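Local atomic coordinates of inositol monophosphatase (Zymomonas mobilis, PDB entry 4N81), a protein that probably hydrolyses phosphate monoesters such as inositol monophosphate in a magnesium-dependent reaction. Residues L82-P87 with K207-A212. Residues are numbered along the deposited sequence; the frame is centred on the assembly and turned at random.
Sequences LWVLDP and KFYDFA
The F208 ring takes V84 obliquely, CG2 of V84 lying 3.7 Å from CE2 of F208; A212 CB covers one face, offset toward the rim, and F211 CE1 sits at the edge. The Y209 ring has K207 CB in plane at its edge and receives L85 O obliquely, 3.3 Å from Y209 CD1. V84 uses its other methyl on the backbone of Y209: with CG1 anti to the backbone N (chi1 -180°), CG1 reaches Y209 CA at 3.6 Å and A212 CB at 4.0 Å. With an alanine here, both methyls go, and a gap would probably open beside F208 CE2 and Y209 CA. D86 lays its CB against Y209 O, 3.6 Å away. D86 and D210, both predicted to bind a catalytic magnesium ion, bring OD2 of D86 within 3.2 Å of OD1 of D210, their carboxylate planes 44° apart. Both atoms are acceptors, a pairing consistent with a shared cation site, which D89 adjoins. K207 N steadies D210 by donating to its OD2 from above the carboxylate plane, 2.9 Å away. Thus the short helix 208-211 rests against V84-D86 of strand 81-86, whose other side, through L85, packs on helix 42-61; strand 102-109 flanks V84, F208 and A212, and F68 meets both rings edge-to-face.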
ATOM      1  N   LEU A  82      -0.140 -22.726  21.813  1.00 25.41           N
ATOM      2  CA  LEU A  82      -0.376 -22.999  20.391  1.00 24.78           C
ATOM      3  C   LEU A  82       0.402 -21.995  19.557  1.00 28.64           C
ATOM      4  O   LEU A  82       0.331 -20.783  19.828  1.00 22.97           O
ATOM      5  CB  LEU A  82      -1.856 -22.769  20.031  1.00 30.09           C
ATOM      6  CG  LEU A  82      -2.947 -23.613  20.692  1.00 42.91           C
ATOM      7  CD1 LEU A  82      -4.313 -23.189  20.145  1.00 42.61           C
ATOM      8  CD2 LEU A  82      -2.690 -25.072  20.419  1.00 46.95           C
ATOM      9  N   TRP A  83       1.041 -22.462  18.494  1.00 22.90           N
ATOM     10  CA  TRP A  83       1.620 -21.553  17.508  1.00 21.57           C
ATOM     11  C   TRP A  83       0.619 -21.259  16.379  1.00 20.49           C
ATOM     12  O   TRP A  83      -0.060 -22.176  15.891  1.00 24.94           O
ATOM     13  CB  TRP A  83       2.882 -22.188  16.921  1.00 25.28           C
ATOM     14  CG  TRP A  83       3.978 -22.280  17.952  1.00 26.22           C
ATOM     15  CD1 TRP A  83       4.185 -23.276  18.845  1.00 25.05           C
ATOM     16  CD2 TRP A  83       4.973 -21.279  18.213  1.00 22.82           C
ATOM     17  NE1 TRP A  83       5.275 -22.976  19.654  1.00 26.60           N
ATOM     18  CE2 TRP A  83       5.775 -21.753  19.276  1.00 27.58           C
ATOM     19  CE3 TRP A  83       5.258 -20.026  17.652  1.00 22.30           C
ATOM     20  CZ2 TRP A  83       6.847 -21.024  19.782  1.00 27.87           C
ATOM     21  CZ3 TRP A  83       6.323 -19.305  18.152  1.00 24.15           C
ATOM     22  CH2 TRP A  83       7.104 -19.806  19.212  1.00 25.08           C
ATOM     23  N   VAL A  84       0.550 -19.994  15.954  1.00 19.02           N
ATOM     24  CA  VAL A  84      -0.372 -19.598  14.910  1.00 19.17           C
ATOM     25  C   VAL A  84       0.494 -19.008  13.809  1.00 23.52           C
ATOM     26  O   VAL A  84       1.230 -18.080  14.076  1.00 25.18           O
ATOM     27  CB  VAL A  84      -1.360 -18.525  15.441  1.00 22.89           C
ATOM     28  CG1 VAL A  84      -2.365 -18.088  14.353  1.00 25.78           C
ATOM     29  CG2 VAL A  84      -2.136 -19.060  16.647  1.00 25.99           C
ATOM     30  N   LEU A  85       0.442 -19.581  12.598  1.00 20.82           N
ATOM     31  CA  LEU A  85       1.276 -19.129  11.476  1.00 16.81           C
ATOM     32  C   LEU A  85       0.417 -18.612  10.325  1.00 19.94           C
ATOM     33  O   LEU A  85      -0.580 -19.234   9.966  1.00 19.17           O
ATOM     34  CB  LEU A  85       2.097 -20.301  10.948  1.00 17.94           C
ATOM     35  CG  LEU A  85       2.823 -21.097  12.043  1.00 23.56           C
ATOM     36  CD1 LEU A  85       3.557 -22.277  11.458  1.00 24.01           C
ATOM     37  CD2 LEU A  85       3.776 -20.223  12.831  1.00 23.86           C
ATOM     38  N   ASP A  86       0.780 -17.467   9.766  1.00 14.86           N
ATOM     39  CA  ASP A  86       0.230 -17.042   8.497  1.00 14.19           C
ATOM     40  C   ASP A  86       1.414 -16.645   7.595  1.00 15.59           C
ATOM     41  O   ASP A  86       1.947 -15.529   7.743  1.00 16.66           O
ATOM     42  CB  ASP A  86      -0.728 -15.851   8.668  1.00 14.45           C
ATOM     43  CG  ASP A  86      -1.610 -15.641   7.419  1.00 17.67           C
ATOM     44  OD1 ASP A  86      -1.534 -16.500   6.510  1.00 19.90           O
ATOM     45  OD2 ASP A  86      -2.377 -14.649   7.359  1.00 17.71           O
ATOM     46  N   PRO A  87       1.868 -17.548   6.700  1.00 14.61           N
ATOM     47  CA  PRO A  87       3.094 -17.200   5.944  1.00 14.53           C
ATOM     48  C   PRO A  87       2.979 -15.893   5.152  1.00 16.60           C
ATOM     49  O   PRO A  87       3.928 -15.123   5.082  1.00 14.64           O
ATOM     50  CB  PRO A  87       3.192 -18.362   4.927  1.00 15.36           C
ATOM     51  CG  PRO A  87       2.593 -19.572   5.725  1.00 16.78           C
ATOM     52  CD  PRO A  87       1.441 -18.960   6.502  1.00 17.08           C
ATOM     53  N   LYS A 207      -9.577 -14.083  10.280  1.00 13.23           N
ATOM     54  CA  LYS A 207      -9.368 -15.390  10.921  1.00 17.81           C
ATOM     55  C   LYS A 207      -8.351 -15.204  12.034  1.00 19.01           C
ATOM     56  O   LYS A 207      -7.645 -14.228  11.999  1.00 14.87           O
ATOM     57  CB  LYS A 207      -8.822 -16.389   9.882  1.00 15.95           C
ATOM     58  CG  LYS A 207      -9.747 -16.494   8.669  1.00 21.23           C
ATOM     59  CD  LYS A 207     -11.100 -17.035   9.080  1.00 30.54           C
ATOM     60  CE  LYS A 207     -12.102 -17.112   7.874  1.00 55.96           C
ATOM     61  NZ  LYS A 207     -12.892 -15.843   7.641  1.00 49.90           N
ATOM     62  N   PHE A 208      -8.234 -16.151  12.973  1.00 14.51           N
ATOM     63  CA  PHE A 208      -7.288 -15.977  14.083  1.00 16.24           C
ATOM     64  C   PHE A 208      -5.834 -15.854  13.561  1.00 20.21           C
ATOM     65  O   PHE A 208      -5.009 -15.112  14.131  1.00 17.36           O
ATOM     66  CB  PHE A 208      -7.404 -17.160  15.081  1.00 17.88           C
ATOM     67  CG  PHE A 208      -6.631 -16.958  16.387  1.00 18.24           C
ATOM     68  CD1 PHE A 208      -6.671 -15.750  17.068  1.00 16.24           C
ATOM     69  CD2 PHE A 208      -5.919 -18.006  16.953  1.00 23.43           C
ATOM     70  CE1 PHE A 208      -5.972 -15.565  18.287  1.00 17.15           C
ATOM     71  CE2 PHE A 208      -5.236 -17.860  18.195  1.00 23.77           C
ATOM     72  CZ  PHE A 208      -5.256 -16.634  18.858  1.00 19.81           C
ATOM     73  N   TYR A 209      -5.542 -16.516  12.441  1.00 14.35           N
ATOM     74  CA  TYR A 209      -4.223 -16.447  11.811  1.00 15.50           C
ATOM     75  C   TYR A 209      -3.912 -15.000  11.447  1.00 13.54           C
ATOM     76  O   TYR A 209      -2.740 -14.628  11.352  1.00 14.74           O
ATOM     77  CB  TYR A 209      -4.227 -17.173  10.421  1.00 22.10           C
ATOM     78  CG  TYR A 209      -4.693 -18.580  10.435  1.00 25.61           C
ATOM     79  CD1 TYR A 209      -3.793 -19.626  10.728  1.00 37.28           C
ATOM     80  CD2 TYR A 209      -6.006 -18.895  10.155  1.00 27.51           C
ATOM     81  CE1 TYR A 209      -4.194 -20.955  10.740  1.00 40.28           C
ATOM     82  CE2 TYR A 209      -6.432 -20.218  10.173  1.00 39.29           C
ATOM     83  CZ  TYR A 209      -5.526 -21.254  10.462  1.00 45.43           C
ATOM     84  OH  TYR A 209      -5.966 -22.580  10.459  1.00 49.62           O
ATOM     85  N   ASP A 210      -4.940 -14.226  11.161  1.00 12.38           N
ATOM     86  CA  ASP A 210      -4.706 -12.853  10.714  1.00 11.55           C
ATOM     87  C   ASP A 210      -4.479 -11.832  11.845  1.00 13.59           C
ATOM     88  O   ASP A 210      -3.973 -10.763  11.545  1.00 12.47           O
ATOM     89  CB  ASP A 210      -5.906 -12.323   9.915  1.00 11.34           C
ATOM     90  CG  ASP A 210      -6.286 -13.221   8.704  1.00 15.59           C
ATOM     91  OD1 ASP A 210      -5.376 -13.773   8.047  1.00 13.91           O
ATOM     92  OD2 ASP A 210      -7.511 -13.350   8.450  1.00 13.77           O
ATOM     93  N   PHE A 211      -4.844 -12.131  13.103  1.00 14.32           N
ATOM     94  CA  PHE A 211      -4.708 -11.119  14.174  1.00 12.16           C
ATOM     95  C   PHE A 211      -3.966 -11.545  15.436  1.00 11.73           C
ATOM     96  O   PHE A 211      -3.543 -10.681  16.269  1.00 11.90           O
ATOM     97  CB  PHE A 211      -6.073 -10.448  14.538  1.00 10.95           C
ATOM     98  CG  PHE A 211      -7.112 -11.406  15.071  1.00 17.02           C
ATOM     99  CD1 PHE A 211      -7.140 -11.750  16.422  1.00 13.56           C
ATOM    100  CD2 PHE A 211      -8.068 -11.954  14.229  1.00 17.99           C
ATOM    101  CE1 PHE A 211      -8.128 -12.612  16.936  1.00 18.66           C
ATOM    102  CE2 PHE A 211      -9.039 -12.818  14.719  1.00 12.76           C
ATOM    103  CZ  PHE A 211      -9.081 -13.150  16.077  1.00 17.68           C
ATOM    104  N   ALA A 212      -3.777 -12.870  15.573  1.00 12.58           N
ATOM    105  CA  ALA A 212      -3.120 -13.342  16.792  1.00 16.18           C
ATOM    106  C   ALA A 212      -1.791 -12.616  17.005  1.00 18.72           C
ATOM    107  O   ALA A 212      -1.535 -12.121  18.103  1.00 13.20           O
ATOM    108  CB  ALA A 212      -2.866 -14.886  16.724  1.00 14.42           C
TER